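Local coordinates for single-stranded DNA-binding protein WHY1, chloroplastic (Arabidopsis thaliana, PDB 4KOO) that binds single-stranded DNA, guarding plastid genome stability against illegitimate recombination and modulating telomere length in the nucleus, at residues G12-K17 / A21-P26; T73-L78 / F153-L158; L107-L112 / H118-S123. All coordinates share one frame; numbering follows the deposited sequence.

Contact 1. Residues G12-K17 / A21-P26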
ATOM      1  N   GLY A  12     -15.802  -6.486 -10.865  1.00 20.98           N
ATOM      2  CA  GLY A  12     -16.862  -5.866 -10.101  1.00 20.86           C
ATOM      3  C   GLY A  12     -17.028  -6.363  -8.676  1.00 18.98           C
ATOM      4  O   GLY A  12     -17.119  -7.553  -8.387  1.00 17.11           O
ATOM      5  N   HIS A  13     -17.103  -5.411  -7.763  1.00 13.93           N
ATOM      6  CA  HIS A  13     -17.324  -5.676  -6.365  1.00 13.81           C
ATOM      7  C   HIS A  13     -18.698  -5.161  -5.961  1.00 16.23           C
ATOM      8  O   HIS A  13     -19.025  -3.974  -6.132  1.00 15.91           O
ATOM      9  CB  HIS A  13     -16.239  -4.994  -5.538  1.00 15.86           C
ATOM     10  CG  HIS A  13     -16.465  -5.074  -4.071  1.00 15.80           C
ATOM     11  ND1 HIS A  13     -16.279  -6.230  -3.343  1.00 18.29           N
ATOM     12  CD2 HIS A  13     -16.844  -4.126  -3.186  1.00 17.63           C
ATOM     13  CE1 HIS A  13     -16.558  -5.993  -2.075  1.00 17.88           C
ATOM     14  NE2 HIS A  13     -16.897  -4.721  -1.953  1.00 20.41           N
ATOM     15  N   SER A  14     -19.487  -6.060  -5.411  1.00 15.44           N
ATOM     16  CA  SER A  14     -20.904  -5.822  -5.171  1.00 18.83           C
ATOM     17  C   SER A  14     -21.271  -5.904  -3.721  1.00 21.32           C
ATOM     18  O   SER A  14     -20.706  -6.681  -2.934  1.00 20.30           O
ATOM     19  CB  SER A  14     -21.743  -6.841  -5.951  1.00 20.21           C
ATOM     20  OG  SER A  14     -21.542  -6.646  -7.336  1.00 20.82           O
ATOM     21  N   ILE A  15     -22.257  -5.100  -3.383  1.00 16.77           N
ATOM     22  CA  ILE A  15     -22.921  -5.144  -2.086  1.00 17.43           C
ATOM     23  C   ILE A  15     -24.401  -5.281  -2.366  1.00 21.95           C
ATOM     24  O   ILE A  15     -24.974  -4.459  -3.079  1.00 18.38           O
ATOM     25  CB  ILE A  15     -22.645  -3.856  -1.318  1.00 19.42           C
ATOM     26  CG1 ILE A  15     -21.151  -3.765  -1.020  1.00 19.01           C
ATOM     27  CG2 ILE A  15     -23.482  -3.754  -0.029  1.00 16.69           C
ATOM     28  CD1 ILE A  15     -20.726  -2.440  -0.477  1.00 21.42           C
ATOM     29  N   TYR A  16     -24.996  -6.346  -1.839  1.00 19.61           N
ATOM     30  CA  TYR A  16     -26.410  -6.645  -2.011  1.00 21.70           C
ATOM     31  C   TYR A  16     -27.207  -6.400  -0.724  1.00 23.79           C
ATOM     32  O   TYR A  16     -26.898  -6.980   0.313  1.00 25.39           O
ATOM     33  CB  TYR A  16     -26.535  -8.119  -2.402  1.00 23.77           C
ATOM     34  CG  TYR A  16     -25.773  -8.469  -3.649  1.00 21.24           C
ATOM     35  CD1 TYR A  16     -26.201  -8.025  -4.882  1.00 25.17           C
ATOM     36  CD2 TYR A  16     -24.622  -9.261  -3.594  1.00 25.15           C
ATOM     37  CE1 TYR A  16     -25.516  -8.337  -6.027  1.00 25.49           C
ATOM     38  CE2 TYR A  16     -23.942  -9.581  -4.735  1.00 28.78           C
ATOM     39  CZ  TYR A  16     -24.390  -9.125  -5.943  1.00 28.07           C
ATOM     40  OH  TYR A  16     -23.716  -9.432  -7.094  1.00 31.08           O
ATOM     41  N   LYS A  17     -28.216  -5.530  -0.768  1.00 19.79           N
ATOM     42  CA  LYS A  17     -29.043  -5.281   0.427  1.00 19.20           C
ATOM     43  C   LYS A  17     -30.533  -5.530   0.127  1.00 22.94           C
ATOM     44  O   LYS A  17     -30.883  -6.009  -0.949  1.00 26.09           O
ATOM     45  CB  LYS A  17     -28.786  -3.874   0.980  1.00 21.16           C
ATOM     46  CG  LYS A  17     -27.361  -3.699   1.478  1.00 23.03           C
ATOM     47  CD  LYS A  17     -27.155  -4.524   2.771  1.00 23.75           C
ATOM     48  CE  LYS A  17     -25.692  -4.634   3.171  1.00 21.39           C
ATOM     49  NZ  LYS A  17     -25.104  -3.356   3.422  1.00 22.20           N
ATOM     50  N   ALA A  21     -28.946  -2.924  -4.718  1.00 21.49           N
ATOM     51  CA  ALA A  21     -27.612  -3.463  -4.883  1.00 19.63           C
ATOM     52  C   ALA A  21     -26.685  -2.390  -5.470  1.00 18.41           C
ATOM     53  O   ALA A  21     -27.120  -1.538  -6.255  1.00 18.33           O
ATOM     54  CB  ALA A  21     -27.658  -4.683  -5.800  1.00 20.15           C
ATOM     55  N   LEU A  22     -25.409  -2.472  -5.101  1.00 17.73           N
ATOM     56  CA  LEU A  22     -24.342  -1.618  -5.634  1.00 18.56           C
ATOM     57  C   LEU A  22     -23.203  -2.490  -6.176  1.00 17.67           C
ATOM     58  O   LEU A  22     -22.724  -3.374  -5.491  1.00 19.08           O
ATOM     59  CB  LEU A  22     -23.789  -0.738  -4.513  1.00 16.04           C
ATOM     60  CG  LEU A  22     -22.583   0.112  -4.897  1.00 17.85           C
ATOM     61  CD1 LEU A  22     -22.918   1.037  -6.100  1.00 17.34           C
ATOM     62  CD2 LEU A  22     -22.103   0.910  -3.689  1.00 21.37           C
ATOM     63  N   THR A  23     -22.791  -2.238  -7.405  1.00 15.52           N
ATOM     64  CA  THR A  23     -21.619  -2.864  -7.969  1.00 16.50           C
ATOM     65  C   THR A  23     -20.636  -1.780  -8.326  1.00 18.47           C
ATOM     66  O   THR A  23     -21.020  -0.755  -8.881  1.00 16.72           O
ATOM     67  CB  THR A  23     -21.957  -3.703  -9.214  1.00 18.34           C
ATOM     68  OG1 THR A  23     -22.861  -4.749  -8.834  1.00 19.34           O
ATOM     69  CG2 THR A  23     -20.717  -4.306  -9.799  1.00 22.63           C
ATOM     70  N   VAL A  24     -19.379  -1.976  -7.940  1.00 16.30           N
ATOM     71  CA  VAL A  24     -18.323  -1.029  -8.268  1.00 14.53           C
ATOM     72  C   VAL A  24     -17.302  -1.688  -9.178  1.00 15.12           C
ATOM     73  O   VAL A  24     -16.724  -2.712  -8.802  1.00 15.04           O
ATOM     74  CB  VAL A  24     -17.584  -0.571  -6.985  1.00 17.42           C
ATOM     75  CG1 VAL A  24     -16.622   0.565  -7.339  1.00 20.22           C
ATOM     76  CG2 VAL A  24     -18.591  -0.138  -5.952  1.00 23.66           C
ATOM     77  N   ASP A  25     -17.085  -1.115 -10.355  1.00 15.93           N
ATOM     78  CA  ASP A  25     -16.112  -1.645 -11.329  1.00 17.63           C
ATOM     79  C   ASP A  25     -15.043  -0.634 -11.589  1.00 13.94           C
ATOM     80  O   ASP A  25     -15.338   0.512 -11.903  1.00 17.19           O
ATOM     81  CB  ASP A  25     -16.752  -1.975 -12.689  1.00 20.54           C
ATOM     82  CG  ASP A  25     -17.479  -3.296 -12.695  1.00 27.69           C
ATOM     83  OD1 ASP A  25     -18.678  -3.309 -12.378  1.00 31.08           O
ATOM     84  OD2 ASP A  25     -16.851  -4.322 -13.032  1.00 29.01           O
ATOM     85  N   PRO A  26     -13.778  -1.056 -11.495  1.00 12.68           N
ATOM     86  CA  PRO A  26     -12.662  -0.222 -11.909  1.00 13.07           C
ATOM     87  C   PRO A  26     -12.517  -0.141 -13.421  1.00 16.43           C
ATOM     88  O   PRO A  26     -12.758  -1.112 -14.113  1.00 19.64           O
ATOM     89  CB  PRO A  26     -11.462  -0.904 -11.244  1.00 16.99           C
ATOM     90  CG  PRO A  26     -11.849  -2.381 -11.202  1.00 18.07           C
ATOM     91  CD  PRO A  26     -13.348  -2.393 -11.012  1.00 17.74           C
TER
HETATM   92  O   HOH W   1     -17.506  -7.205 -13.145  1.00 29.42           O
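S14 and T23 sit opposite one another in a non-hydrogen-bonded pair of an antiparallel β-hairpin, and their hydroxyls join where the backbones do not. S14 OG lies 2.8 Å from T23 OG1, and either oxygen could be the donor. In both residues the hydroxyl stands beside its own backbone N, anti to the carbonyl carbon (chi1 -64° in S14 and -61° in T23), which sets the two oxygens facing each other across the gap; T23 CG2 packs against the serine oxygen as well.

The hydrogen-bonded pairs settle the backbone on both sides of this link. H13 and V24 exchange two bonds, H13 N to V24 O at 2.9 Å and V24 N to H13 O at 2.7 Å. I15 and L22 exchange a like pair. Each of the four carbonyl oxygens takes a second, weaker donor from a neighbouring CA-H, the shortest being S14 CA to L22 O at 3.1 Å. Beyond the last bridge a water takes over: it accepts from G12 N at 2.9 Å and donates to D25 OD2 at 3.0 Å, bridging two groups whose direct approach has a poor angle. Near the turn, Y16 CD1 rests on the methyl of A21.

Residues 17-22, the turn and the start of the second strand, are by similarity required for single-stranded DNA binding. A MES molecule, probably from the crystallisation liquor, lies close to the Y16 side chain. K17 NZ is paired with E143 and also bonds P138 O. H13 and I15 pack on helix 141-158, while strand 20-33 runs between strand 9-16 and strand 39-53, bonding the latter through A21 to A52 and T23 to Q50.

Contact 2. Residues T73-L78 / F153-L158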
ATOM      1  N   THR A  73     -10.140  12.527  -8.579  1.00 12.49           N
ATOM      2  CA  THR A  73     -10.318  13.569  -7.547  1.00 11.56           C
ATOM      3  C   THR A  73     -11.450  13.246  -6.569  1.00 14.12           C
ATOM      4  O   THR A  73     -11.297  13.465  -5.362  1.00 10.58           O
ATOM      5  CB  THR A  73     -10.477  14.978  -8.208  1.00 15.45           C
ATOM      6  OG1 THR A  73      -9.394  15.182  -9.127  1.00 14.97           O
ATOM      7  CG2 THR A  73     -10.450  16.044  -7.177  1.00 18.18           C
ATOM      8  N   GLU A  74     -12.567  12.684  -7.044  1.00 13.22           N
ATOM      9  CA  GLU A  74     -13.658  12.277  -6.149  1.00 12.87           C
ATOM     10  C   GLU A  74     -13.251  11.161  -5.220  1.00 13.62           C
ATOM     11  O   GLU A  74     -13.632  11.119  -4.059  1.00 11.11           O
ATOM     12  CB  GLU A  74     -14.912  11.893  -6.947  1.00 15.34           C
ATOM     13  CG  GLU A  74     -15.395  13.097  -7.727  1.00 16.62           C
ATOM     14  CD  GLU A  74     -16.455  12.829  -8.786  1.00 24.41           C
ATOM     15  OE1 GLU A  74     -16.448  11.763  -9.440  1.00 20.45           O
ATOM     16  OE2 GLU A  74     -17.282  13.760  -8.977  1.00 22.97           O
ATOM     17  N   ILE A  75     -12.449  10.235  -5.732  1.00 11.01           N
ATOM     18  CA  ILE A  75     -11.895   9.206  -4.859  1.00 10.24           C
ATOM     19  C   ILE A  75     -10.996   9.844  -3.781  1.00 11.92           C
ATOM     20  O   ILE A  75     -10.992   9.422  -2.630  1.00 14.10           O
ATOM     21  CB  ILE A  75     -11.141   8.154  -5.678  1.00 10.50           C
ATOM     22  CG1 ILE A  75     -12.098   7.435  -6.622  1.00 13.26           C
ATOM     23  CG2 ILE A  75     -10.457   7.181  -4.778  1.00 12.23           C
ATOM     24  CD1 ILE A  75     -11.361   6.800  -7.799  1.00 14.89           C
ATOM     25  N   GLY A  76     -10.269  10.881  -4.145  1.00 11.34           N
ATOM     26  CA  GLY A  76      -9.506  11.648  -3.197  1.00 11.59           C
ATOM     27  C   GLY A  76     -10.344  12.197  -2.075  1.00 11.00           C
ATOM     28  O   GLY A  76      -9.955  12.143  -0.906  1.00 10.43           O
ATOM     29  N   THR A  77     -11.523  12.723  -2.410  1.00 12.39           N
ATOM     30  CA  THR A  77     -12.453  13.170  -1.398  1.00 13.99           C
ATOM     31  C   THR A  77     -12.823  12.045  -0.466  1.00 15.05           C
ATOM     32  O   THR A  77     -12.815  12.218   0.754  1.00 13.39           O
ATOM     33  CB  THR A  77     -13.750  13.732  -2.044  1.00 15.29           C
ATOM     34  OG1 THR A  77     -13.448  14.923  -2.773  1.00 14.38           O
ATOM     35  CG2 THR A  77     -14.821  13.973  -1.030  1.00 17.83           C
ATOM     36  N   LEU A  78     -13.162  10.889  -1.038  1.00 11.33           N
ATOM     37  CA  LEU A  78     -13.639   9.754  -0.260  1.00 11.03           C
ATOM     38  C   LEU A  78     -12.568   9.191   0.673  1.00 11.21           C
ATOM     39  O   LEU A  78     -12.828   8.884   1.864  1.00 15.02           O
ATOM     40  CB  LEU A  78     -14.179   8.663  -1.206  1.00 10.89           C
ATOM     41  CG  LEU A  78     -15.537   8.968  -1.834  1.00 11.66           C
ATOM     42  CD1 LEU A  78     -15.924   8.051  -2.981  1.00 16.88           C
ATOM     43  CD2 LEU A  78     -16.599   8.924  -0.769  1.00 16.61           C
ATOM     44  N   PHE A 153      -6.149   1.618  -2.760  1.00 11.30           N
ATOM     45  CA  PHE A 153      -5.284   0.760  -3.567  1.00 11.27           C
ATOM     46  C   PHE A 153      -5.264   1.170  -5.033  1.00 11.94           C
ATOM     47  O   PHE A 153      -4.192   1.229  -5.661  1.00 13.27           O
ATOM     48  CB  PHE A 153      -5.736  -0.692  -3.452  1.00 14.25           C
ATOM     49  CG  PHE A 153      -5.083  -1.594  -4.422  1.00 11.38           C
ATOM     50  CD1 PHE A 153      -3.838  -2.131  -4.147  1.00 15.52           C
ATOM     51  CD2 PHE A 153      -5.673  -1.904  -5.617  1.00 13.91           C
ATOM     52  CE1 PHE A 153      -3.243  -2.989  -5.029  1.00 17.16           C
ATOM     53  CE2 PHE A 153      -5.034  -2.745  -6.525  1.00 16.78           C
ATOM     54  CZ  PHE A 153      -3.811  -3.262  -6.218  1.00 18.17           C
ATOM     55  N   VAL A 154      -6.453   1.486  -5.575  1.00 11.95           N
ATOM     56  CA  VAL A 154      -6.632   1.663  -7.011  1.00 11.22           C
ATOM     57  C   VAL A 154      -6.165   3.043  -7.514  1.00  9.52           C
ATOM     58  O   VAL A 154      -5.757   3.209  -8.678  1.00 13.61           O
ATOM     59  CB  VAL A 154      -8.131   1.392  -7.407  1.00 12.66           C
ATOM     60  CG1 VAL A 154      -9.019   2.573  -7.202  1.00 11.39           C
ATOM     61  CG2 VAL A 154      -8.226   0.879  -8.800  1.00 15.63           C
ATOM     62  N   LEU A 155      -6.161   4.017  -6.619  1.00 13.69           N
ATOM     63  CA  LEU A 155      -5.833   5.388  -6.995  1.00 10.92           C
ATOM     64  C   LEU A 155      -4.535   5.499  -7.822  1.00 14.92           C
ATOM     65  O   LEU A 155      -4.544   6.084  -8.896  1.00 14.68           O
ATOM     66  CB  LEU A 155      -5.843   6.238  -5.733  1.00 13.42           C
ATOM     67  CG  LEU A 155      -6.187   7.724  -5.696  1.00 26.69           C
ATOM     68  CD1 LEU A 155      -7.256   8.104  -6.639  1.00 22.64           C
ATOM     69  CD2 LEU A 155      -6.598   8.107  -4.274  1.00 21.20           C
ATOM     70  N   PRO A 156      -3.410   4.928  -7.351  1.00 14.06           N
ATOM     71  CA  PRO A 156      -2.204   5.011  -8.213  1.00 14.37           C
ATOM     72  C   PRO A 156      -2.315   4.286  -9.544  1.00 15.48           C
ATOM     73  O   PRO A 156      -1.606   4.697 -10.470  1.00 17.77           O
ATOM     74  CB  PRO A 156      -1.108   4.338  -7.384  1.00 13.79           C
ATOM     75  CG  PRO A 156      -1.640   4.391  -5.969  1.00 15.42           C
ATOM     76  CD  PRO A 156      -3.115   4.314  -6.042  1.00 13.34           C
ATOM     77  N   TYR A 157      -3.161   3.255  -9.639  1.00 14.05           N
ATOM     78  CA  TYR A 157      -3.389   2.589 -10.898  1.00 14.99           C
ATOM     79  C   TYR A 157      -4.135   3.508 -11.829  1.00 16.60           C
ATOM     80  O   TYR A 157      -3.865   3.505 -13.022  1.00 16.39           O
ATOM     81  CB  TYR A 157      -4.231   1.324 -10.770  1.00 15.32           C
ATOM     82  CG  TYR A 157      -3.508   0.147 -10.186  1.00 22.37           C
ATOM     83  CD1 TYR A 157      -3.079   0.128  -8.868  1.00 24.19           C
ATOM     84  CD2 TYR A 157      -3.307  -0.989 -10.963  1.00 33.03           C
ATOM     85  CE1 TYR A 157      -2.401  -0.995  -8.358  1.00 30.97           C
ATOM     86  CE2 TYR A 157      -2.676  -2.090 -10.469  1.00 32.45           C
ATOM     87  CZ  TYR A 157      -2.215  -2.099  -9.181  1.00 36.39           C
ATOM     88  OH  TYR A 157      -1.574  -3.257  -8.758  1.00 34.88           O
ATOM     89  N   LEU A 158      -5.125   4.224 -11.309  1.00 12.28           N
ATOM     90  CA  LEU A 158      -5.968   5.060 -12.165  1.00 14.04           C
ATOM     91  C   LEU A 158      -5.226   6.220 -12.834  1.00 14.04           C
ATOM     92  O   LEU A 158      -5.684   6.735 -13.871  1.00 14.61           O
ATOM     93  CB  LEU A 158      -7.174   5.589 -11.386  1.00 13.76           C
ATOM     94  CG  LEU A 158      -8.154   4.578 -10.783  1.00 10.86           C
ATOM     95  CD1 LEU A 158      -9.329   5.302 -10.169  1.00 14.00           C
ATOM     96  CD2 LEU A 158      -8.619   3.490 -11.768  1.00 16.98           C
TER
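Helix-to-helix packing within the Whirly fold brings I75, from the short helix 72-79 that follows the first four-stranded sheet, onto L155 and L158 of the long helix 141-158. The contact is small, 170 Å² in all, and purely apolar: three buried aliphatic side chains carry it, with I75 reaching between the two leucines.

The isoleucine divides its work between its branches. CG1 stands beside the backbone N and anti to the carbonyl carbon (chi1 -63°), a rotamer that directs CG2 to L155 and the CG1-CD1 arm to L158. CG2 meets both methyls of L155, at 3.8 Å from L155 CD1 and 4.0 Å from L155 CD2. L155 CD1 also touches the branch point, 4.0 Å from I75 CB. The I75 and L155 side chains run antiparallel past each other, which lets the leucine fork straddle the isoleucine methyl. L155 is off ideal staggering, its chi1 being -151° and its chi2 37°.

Helix 141-158 is kinked here. P156 has no N-H to give to the preceding turn, and Y157 N makes only a weak bond to V154 O, whereas L158 N bonds the same oxygen at 2.9 Å. L155 and L158 thus come from either side of P156 in the sequence.

Nearby, F151 of the long helix and L70 of strand 66-70 also pack against I75, and L47 of strand 39-53 touches both I75 and V154. The long helix also meets other subunits: L155 packs on S149 of the third subunit, and L158 on F164 of the second. The longer arm of I75 crosses L158 at about a right angle, and there the methyls press tightly, I75 CD1 lying 3.5 Å from L158 CD1.

Contact 3. Residues L107-L112 / H118-S123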
ATOM      1  N   LEU A 107     -24.647  12.180  -6.158  1.00 13.94           N
ATOM      2  CA  LEU A 107     -24.260  11.104  -5.234  1.00 16.21           C
ATOM      3  C   LEU A 107     -23.949  11.692  -3.858  1.00 13.32           C
ATOM      4  O   LEU A 107     -23.115  12.599  -3.740  1.00 13.95           O
ATOM      5  CB  LEU A 107     -23.020  10.372  -5.742  1.00 14.03           C
ATOM      6  CG  LEU A 107     -22.534   9.209  -4.869  1.00 14.71           C
ATOM      7  CD1 LEU A 107     -23.555   8.075  -4.846  1.00 14.70           C
ATOM      8  CD2 LEU A 107     -21.175   8.674  -5.338  1.00 12.36           C
ATOM      9  N   LYS A 108     -24.653  11.191  -2.846  1.00 11.32           N
ATOM     10  CA  LYS A 108     -24.426  11.498  -1.456  1.00 14.82           C
ATOM     11  C   LYS A 108     -23.844  10.294  -0.768  1.00 14.89           C
ATOM     12  O   LYS A 108     -24.308   9.168  -0.966  1.00 18.25           O
ATOM     13  CB  LYS A 108     -25.739  11.841  -0.759  1.00 19.65           C
ATOM     14  CG  LYS A 108     -26.356  13.132  -1.232  1.00 25.24           C
ATOM     15  CD  LYS A 108     -27.583  13.473  -0.370  1.00 30.14           C
ATOM     16  CE  LYS A 108     -28.102  14.873  -0.669  1.00 41.23           C
ATOM     17  NZ  LYS A 108     -29.301  15.159   0.162  1.00 55.39           N
ATOM     18  N   VAL A 109     -22.824  10.556   0.032  1.00 14.11           N
ATOM     19  CA  VAL A 109     -22.181   9.544   0.865  1.00 12.75           C
ATOM     20  C   VAL A 109     -22.137  10.140   2.268  1.00 14.54           C
ATOM     21  O   VAL A 109     -21.538  11.182   2.485  1.00 18.07           O
ATOM     22  CB  VAL A 109     -20.757   9.192   0.386  1.00 15.95           C
ATOM     23  CG1 VAL A 109     -20.143   8.165   1.285  1.00 18.23           C
ATOM     24  CG2 VAL A 109     -20.764   8.656  -1.043  1.00 15.99           C
ATOM     25  N   GLU A 110     -22.804   9.498   3.221  1.00 15.05           N
ATOM     26  CA  GLU A 110     -22.925  10.066   4.560  1.00 16.10           C
ATOM     27  C   GLU A 110     -22.973   8.960   5.584  1.00 19.98           C
ATOM     28  O   GLU A 110     -23.424   7.863   5.287  1.00 19.09           O
ATOM     29  CB  GLU A 110     -24.222  10.860   4.708  1.00 20.21           C
ATOM     30  CG  GLU A 110     -24.356  11.978   3.711  1.00 24.08           C
ATOM     31  CD  GLU A 110     -25.583  12.832   3.937  1.00 35.00           C
ATOM     32  OE1 GLU A 110     -26.215  12.725   5.015  1.00 31.36           O
ATOM     33  OE2 GLU A 110     -25.903  13.618   3.020  1.00 29.15           O
ATOM     34  N   PRO A 111     -22.565   9.277   6.812  1.00 22.13           N
ATOM     35  CA  PRO A 111     -22.736   8.312   7.900  1.00 17.57           C
ATOM     36  C   PRO A 111     -24.206   8.051   8.154  1.00 19.67           C
ATOM     37  O   PRO A 111     -25.061   8.905   7.924  1.00 18.34           O
ATOM     38  CB  PRO A 111     -22.071   8.999   9.105  1.00 21.40           C
ATOM     39  CG  PRO A 111     -22.036  10.426   8.804  1.00 22.86           C
ATOM     40  CD  PRO A 111     -21.931  10.531   7.277  1.00 18.46           C
ATOM     41  N   LEU A 112     -24.500   6.833   8.590  1.00 19.32           N
ATOM     42  CA  LEU A 112     -25.831   6.483   9.016  1.00 29.53           C
ATOM     43  C   LEU A 112     -26.156   7.158  10.335  1.00 24.73           C
ATOM     44  O   LEU A 112     -25.286   7.319  11.211  1.00 23.06           O
ATOM     45  CB  LEU A 112     -25.970   4.966   9.190  1.00 26.03           C
ATOM     46  CG  LEU A 112     -25.988   4.153   7.899  1.00 24.16           C
ATOM     47  CD1 LEU A 112     -25.890   2.654   8.177  1.00 29.71           C
ATOM     48  CD2 LEU A 112     -27.240   4.440   7.084  1.00 26.52           C
ATOM     49  N   HIS A 118     -22.562   3.646   6.720  1.00 17.25           N
ATOM     50  CA  HIS A 118     -22.730   4.785   5.815  1.00 16.11           C
ATOM     51  C   HIS A 118     -23.862   4.416   4.897  1.00 20.49           C
ATOM     52  O   HIS A 118     -24.277   3.260   4.846  1.00 20.30           O
ATOM     53  CB  HIS A 118     -21.478   5.024   4.964  1.00 16.82           C
ATOM     54  CG  HIS A 118     -20.420   5.839   5.630  1.00 14.68           C
ATOM     55  ND1 HIS A 118     -19.657   5.358   6.666  1.00 19.23           N
ATOM     56  CD2 HIS A 118     -20.039   7.131   5.452  1.00 18.64           C
ATOM     57  CE1 HIS A 118     -18.819   6.300   7.075  1.00 20.50           C
ATOM     58  NE2 HIS A 118     -19.030   7.387   6.354  1.00 18.14           N
ATOM     59  N   PHE A 119     -24.374   5.401   4.171  1.00 20.39           N
ATOM     60  CA  PHE A 119     -25.162   5.113   2.991  1.00 15.13           C
ATOM     61  C   PHE A 119     -24.601   5.801   1.763  1.00 16.21           C
ATOM     62  O   PHE A 119     -23.910   6.814   1.858  1.00 14.27           O
ATOM     63  CB  PHE A 119     -26.628   5.441   3.210  1.00 18.34           C
ATOM     64  CG  PHE A 119     -26.944   6.911   3.269  1.00 21.24           C
ATOM     65  CD1 PHE A 119     -27.130   7.653   2.109  1.00 22.58           C
ATOM     66  CD2 PHE A 119     -27.102   7.544   4.494  1.00 19.84           C
ATOM     67  CE1 PHE A 119     -27.452   9.015   2.189  1.00 24.02           C
ATOM     68  CE2 PHE A 119     -27.418   8.883   4.574  1.00 25.28           C
ATOM     69  CZ  PHE A 119     -27.603   9.619   3.422  1.00 26.93           C
ATOM     70  N   PHE A 120     -24.891   5.217   0.602  1.00 16.83           N
ATOM     71  CA  PHE A 120     -24.731   5.875  -0.679  1.00 14.50           C
ATOM     72  C   PHE A 120     -26.145   6.128  -1.221  1.00 16.30           C
ATOM     73  O   PHE A 120     -27.008   5.246  -1.208  1.00 18.18           O
ATOM     74  CB  PHE A 120     -24.034   4.991  -1.695  1.00 16.99           C
ATOM     75  CG  PHE A 120     -22.548   4.869  -1.521  1.00 19.86           C
ATOM     76  CD1 PHE A 120     -21.989   4.622  -0.293  1.00 30.86           C
ATOM     77  CD2 PHE A 120     -21.708   4.982  -2.619  1.00 26.65           C
ATOM     78  CE1 PHE A 120     -20.607   4.510  -0.159  1.00 26.09           C
ATOM     79  CE2 PHE A 120     -20.329   4.866  -2.492  1.00 26.98           C
ATOM     80  CZ  PHE A 120     -19.784   4.627  -1.262  1.00 24.96           C
ATOM     81  N   ASN A 121     -26.385   7.333  -1.694  1.00 15.19           N
ATOM     82  CA  ASN A 121     -27.659   7.608  -2.347  1.00 15.14           C
ATOM     83  C   ASN A 121     -27.389   8.248  -3.688  1.00 14.09           C
ATOM     84  O   ASN A 121     -26.671   9.261  -3.744  1.00 19.22           O
ATOM     85  CB  ASN A 121     -28.479   8.546  -1.484  1.00 20.51           C
ATOM     86  CG  ASN A 121     -29.900   8.706  -1.992  1.00 25.40           C
ATOM     87  OD1 ASN A 121     -30.751   7.856  -1.743  1.00 22.02           O
ATOM     88  ND2 ASN A 121     -30.140   9.763  -2.766  1.00 21.76           N
ATOM     89  N   LEU A 122     -27.946   7.674  -4.754  1.00 15.99           N
ATOM     90  CA  LEU A 122     -27.787   8.224  -6.094  1.00 12.99           C
ATOM     91  C   LEU A 122     -29.138   8.709  -6.570  1.00 19.80           C
ATOM     92  O   LEU A 122     -30.092   7.925  -6.630  1.00 15.73           O
ATOM     93  CB  LEU A 122     -27.303   7.186  -7.072  1.00 14.34           C
ATOM     94  CG  LEU A 122     -27.137   7.612  -8.516  1.00 14.73           C
ATOM     95  CD1 LEU A 122     -26.310   8.877  -8.667  1.00 15.70           C
ATOM     96  CD2 LEU A 122     -26.573   6.466  -9.334  1.00 18.15           C
ATOM     97  N   SER A 123     -29.201   9.997  -6.899  1.00 16.18           N
ATOM     98  CA  SER A 123     -30.409  10.603  -7.422  1.00 17.16           C
ATOM     99  C   SER A 123     -30.157  11.047  -8.836  1.00 17.21           C
ATOM    100  O   SER A 123     -29.149  11.697  -9.134  1.00 16.49           O
ATOM    101  CB  SER A 123     -30.812  11.791  -6.527  1.00 22.10           C
ATOM    102  OG  SER A 123     -31.998  12.391  -7.006  1.00 37.36           O
TER
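V109 and F120 project together from the buried face of the central hairpin in the second four-stranded antiparallel sheet of the Whirly fold. V109 CG2 stands almost exactly on the ring normal, 4.0 Å from the F120 centroid, a CH-pi contact, while V109 CG1 reaches F120 CE1. H118 is covered differently: P111 CA sits over one face of its imidazole, displaced toward the rim, 4.0 Å from the centroid.

On the other face E110 and F119 run alongside each other, the carboxylate turned 44° from the plane of the ring, with E110 CB 3.8 Å from F119 CZ. F119 CG lies between the backbone N and carbonyl carbon (chi1 72°), folding the ring across toward E110; L112 CD2 meets its edge, 4.0 Å from F119 CD2. The ring also stacks with Y136. With an alanine here, the E110 chain and L112 would probably lose their shared apolar surface, and Y136 its stacking partner. Between the strands, paired backbone bonds link K108 with N121 and E110 with F119.

L107, F120 and L122 pack on F51 of strand 39-53, H118 stacks with F144 of helix 141-158, and the hairpin lies between strands 87-91 and 131-139, which its backbone bonds on either side.

The three contacts lie in the sheets and helices of one Whirly chain: contacts 1 and 3 are hairpins from the two different four-stranded sheets, and contact 2 joins two helices. The centres of contacts 1 and 3 are about 14 Å apart, and they touch where L22 CD2 packs 4.2 Å from F120 CD2. Contact 3 falls in the chain between the two halves of contact 2; their centres stand about 18 Å apart, bridged by L78 CD2 and V109 CG1 at 4.2 Å. The nearest atoms of contacts 1 and 2 are about 4 Å apart, without touching, yet both pack on the second subunit. The region inferred by similarity to be required for single-stranded DNA binding, 17-22, overlaps contact 1 alone; nickel is bound by H176 and H178, outside all three.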